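Local coordinates for Asp/Glu-specific dipeptidyl-peptidase (PDB 5JXF), which removes dipeptides from the N-terminus of oligopeptides as a serine peptidase of family S46, strictly requiring an acidic residue at the P1 position, at residues Glu170-Thr173 against Lys174-Ser178; Gly436-Ala439 against Phe440-Lys444. One frame throughout, in Å; residues are numbered along the deposited sequence.

Contact 1 (Glu170-Thr173 against Lys174-Ser178); sequences ENIT and KVTAS
Four successive i to i+4 backbone bonds, K174 N to E170 O, V175 N to N171 O, T176 N to I172 O and A177 N to T173 O, join 170-173 to 174-178 as consecutive turns of one helix. The last, A177 N to T173 O, is the longest at 3.3 Å. The side chain of T176 adds a second donor to one of these carbonyls. With OG1 lying beside its own backbone N (chi1 -63°), the hydroxyl gives its proton to I172 O at 2.9 Å (OG1 to O), from well above the carbonyl plane, while T176 N approaches almost straight on. A valine here would probably leave I172 O with the hydrogen bond from T176 N but without the hydroxyl's. I172 CG2 lies 4.0 Å from T176 OG1, and both side chains also touch V189 of strand 186-192. K174 lays its CD against the preceding turn, 3.9 Å from N171 CA. V175 CG2 packs 3.3 Å from N171 O, whereas N171 ND2 turns off to bond D153 O. A threonine hydroxyl returning to the carbonyl four residues back is a familiar feature of alpha-helices, met here in the final turns of helix 162-178.

Contact 2 (Gly436-Ala439 against Phe440-Lys444); sequences GEQA and FNDRK
Backbone hydrogen bonding carries most of the contact between 436-439 and 440-444, beginning with F440 N to G436 O at 2.9 Å. That first bond lies in the carbonyl plane of G436, the N-cap residue. N441 N to E437 O, D442 N to Q438 O and R443 N to A439 O continue the i to i+4 series; the D442 bond is the most bent, with an N-H...O angle of 142°.

Polar side chains crowd the same carbonyls without adding bonds to them. The amide of N441 folds back beside its own backbone N (chi1 -68°), which sets ND2 3.2 Å from E437 O at an angle too poor for a hydrogen bond. D442 OD2 comes within 3.1 Å of Q438 O, and as both are acceptors the approach is probably unfavourable electrostatically.

The remaining contacts are van der Waals. E437 and N441 run side by side in the same direction, CG of E437 3.7 Å from ND2 of N441, their carboxylate and amide planes turned 42° apart. R443 brings CB and CG to A439 O, each 3.6 Å away. F440 CB sits 3.3 Å from E437 O, while its ring leaves this turn for A519, V522 and L523 of helix 519-528. G436 follows helix 417-435 and occupies the N-cap position of helix 437-450: a helix-to-helix turn at a glycine whose positive phi would jam a side chain against the preceding carbonyl O.

In the fold
Both contacts show how neighbouring turns of one helix are joined by i to i+4 bonds, yet they lie at opposite ends of their helices: contact 1 at the C-terminal end of helix 162-178, contact 2 at the N-terminal start of helix 437-450. Their centres are 27 Å apart and they do not touch. Contact 1 is partly buried, set against helix 148-151 and strand 186-192 of an antiparallel sheet; contact 2 is a surface contact placed among helices 417-435 and 519-528. Their chemistry differs too: a hydroxyl reinforces a backbone carbonyl in the first, whereas amide and carboxylate groups only approach carbonyls in the second. Both are away from the annotated sites.

Contact 1 (Glu170-Thr173 against Lys174-Ser178)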
# COMPACT_ATOMS: atom_id res chain seq x y z
N GLU A 170 -20.43 -44.88 -16.97
CA GLU A 170 -20.17 -46.26 -17.36
C GLU A 170 -19.28 -46.32 -18.59
O GLU A 170 -18.40 -47.18 -18.65
CB GLU A 170 -21.48 -47.02 -17.59
CG GLU A 170 -22.61 -46.48 -16.75
CD GLU A 170 -23.97 -47.06 -17.08
OE1 GLU A 170 -24.26 -47.24 -18.29
OE2 GLU A 170 -24.76 -47.30 -16.13
N ASN A 171 -19.49 -45.42 -19.55
CA ASN A 171 -18.60 -45.30 -20.70
C ASN A 171 -17.19 -44.88 -20.28
O ASN A 171 -16.20 -45.36 -20.84
CB ASN A 171 -19.15 -44.30 -21.71
CG ASN A 171 -20.50 -44.72 -22.27
OD1 ASN A 171 -21.16 -45.60 -21.72
ND2 ASN A 171 -20.93 -44.08 -23.35
N ILE A 172 -17.10 -43.96 -19.32
CA ILE A 172 -15.81 -43.52 -18.81
C ILE A 172 -15.08 -44.73 -18.23
O ILE A 172 -13.96 -45.05 -18.65
CB ILE A 172 -15.95 -42.40 -17.74
CG1 ILE A 172 -16.26 -41.06 -18.40
CG2 ILE A 172 -14.67 -42.28 -16.90
CD1 ILE A 172 -16.27 -39.87 -17.43
N THR A 173 -15.72 -45.43 -17.30
CA THR A 173 -15.11 -46.62 -16.72
C THR A 173 -14.79 -47.65 -17.81
O THR A 173 -13.79 -48.36 -17.76
CB THR A 173 -16.02 -47.23 -15.64
OG1 THR A 173 -16.19 -46.30 -14.57
CG2 THR A 173 -15.42 -48.52 -15.09
N LYS A 174 -15.63 -47.66 -18.83
CA LYS A 174 -15.50 -48.59 -19.95
C LYS A 174 -14.23 -48.26 -20.76
O LYS A 174 -13.37 -49.13 -20.97
CB LYS A 174 -16.81 -48.50 -20.78
CG LYS A 174 -16.89 -49.14 -22.19
CD LYS A 174 -18.26 -48.55 -22.88
CE LYS A 174 -18.19 -49.01 -24.39
NZ LYS A 174 -17.54 -47.60 -24.76
N VAL A 175 -14.05 -47.00 -21.13
CA VAL A 175 -12.86 -46.62 -21.87
C VAL A 175 -11.57 -46.69 -21.03
O VAL A 175 -10.53 -47.14 -21.51
CB VAL A 175 -13.02 -45.22 -22.47
CG1 VAL A 175 -11.75 -44.77 -23.15
CG2 VAL A 175 -14.17 -45.24 -23.46
N THR A 176 -11.66 -46.25 -19.78
CA THR A 176 -10.49 -46.20 -18.90
C THR A 176 -9.84 -47.59 -18.80
O THR A 176 -8.62 -47.73 -18.83
CB THR A 176 -10.88 -45.67 -17.50
OG1 THR A 176 -11.36 -44.32 -17.61
CG2 THR A 176 -9.72 -45.70 -16.54
N ALA A 177 -10.69 -48.61 -18.75
CA ALA A 177 -10.25 -50.00 -18.60
C ALA A 177 -9.71 -50.54 -19.93
O ALA A 177 -8.82 -51.40 -19.96
CB ALA A 177 -11.43 -50.86 -18.11
N SER A 178 -10.25 -50.00 -21.01
CA SER A 178 -10.06 -50.55 -22.34
C SER A 178 -8.91 -49.91 -23.12
O SER A 178 -8.16 -50.60 -23.80
CB SER A 178 -11.36 -50.40 -23.12
OG SER A 178 -11.12 -50.15 -24.48

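Contact 2 (Gly436-Ala439 against Phe440-Lys444)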
# COMPACT_ATOMS: atom_id res chain seq x y z
N GLY A 436 -22.54 -52.14 3.41
CA GLY A 436 -22.53 -53.29 4.31
C GLY A 436 -21.56 -53.22 5.47
O GLY A 436 -20.72 -52.32 5.55
N GLU A 437 -21.66 -54.20 6.37
CA GLU A 437 -20.84 -54.23 7.58
C GLU A 437 -19.34 -54.35 7.30
O GLU A 437 -18.53 -53.76 8.01
CB GLU A 437 -21.28 -55.39 8.49
CG GLU A 437 -20.44 -55.49 9.76
CD GLU A 437 -20.89 -56.58 10.70
OE1 GLU A 437 -21.47 -57.58 10.22
OE2 GLU A 437 -20.68 -56.44 11.92
N GLN A 438 -18.98 -55.13 6.28
CA GLN A 438 -17.56 -55.32 5.98
C GLN A 438 -16.97 -54.06 5.36
O GLN A 438 -15.81 -53.72 5.61
CB GLN A 438 -17.36 -56.52 5.04
CG GLN A 438 -15.98 -57.16 5.19
CD GLN A 438 -15.68 -58.21 4.12
OE1 GLN A 438 -16.23 -58.17 3.01
NE2 GLN A 438 -14.80 -59.14 4.44
N ALA A 439 -17.78 -53.37 4.56
CA ALA A 439 -17.39 -52.10 3.98
C ALA A 439 -17.21 -51.05 5.08
O ALA A 439 -16.29 -50.23 5.03
CB ALA A 439 -18.41 -51.64 2.96
N PHE A 440 -18.10 -51.08 6.07
CA PHE A 440 -18.02 -50.19 7.22
C PHE A 440 -16.68 -50.32 7.92
O PHE A 440 -15.94 -49.35 8.08
CB PHE A 440 -19.17 -50.48 8.21
CG PHE A 440 -19.06 -49.72 9.50
CD1 PHE A 440 -19.55 -48.43 9.61
CD2 PHE A 440 -18.46 -50.30 10.62
CE1 PHE A 440 -19.44 -47.73 10.80
CE2 PHE A 440 -18.36 -49.60 11.81
CZ PHE A 440 -18.85 -48.31 11.90
N ASN A 441 -16.37 -51.54 8.34
CA ASN A 441 -15.16 -51.81 9.09
C ASN A 441 -13.89 -51.63 8.27
O ASN A 441 -12.82 -51.37 8.82
CB ASN A 441 -15.20 -53.23 9.66
CG ASN A 441 -16.25 -53.39 10.73
OD1 ASN A 441 -16.42 -52.53 11.60
ND2 ASN A 441 -16.97 -54.51 10.69
N ASP A 442 -14.00 -51.76 6.95
CA ASP A 442 -12.86 -51.49 6.08
C ASP A 442 -12.54 -49.99 6.08
O ASP A 442 -11.40 -49.58 6.31
CB ASP A 442 -13.12 -51.99 4.66
CG ASP A 442 -12.72 -53.44 4.47
OD1 ASP A 442 -11.74 -53.88 5.10
OD2 ASP A 442 -13.40 -54.16 3.69
N ARG A 443 -13.57 -49.18 5.84
CA ARG A 443 -13.39 -47.74 5.78
C ARG A 443 -13.27 -47.11 7.16
O ARG A 443 -12.75 -46.00 7.29
CB ARG A 443 -14.54 -47.10 4.99
CG ARG A 443 -14.53 -47.51 3.53
CD ARG A 443 -15.60 -46.80 2.72
NE ARG A 443 -15.60 -47.27 1.33
CZ ARG A 443 -16.50 -46.92 0.42
NH1 ARG A 443 -17.49 -46.10 0.74
NH2 ARG A 443 -16.42 -47.41 -0.82
N LYS A 444 -13.72 -47.82 8.19
CA LYS A 444 -13.52 -47.34 9.56
C LYS A 444 -12.05 -47.47 9.96
O LYS A 444 -11.45 -46.54 10.49
CB LYS A 444 -14.40 -48.10 10.56
CG LYS A 444 -14.38 -47.52 11.96
CD LYS A 444 -14.86 -48.49 13.00
CE LYS A 444 -13.91 -49.65 13.16
NZ LYS A 444 -14.43 -50.66 14.12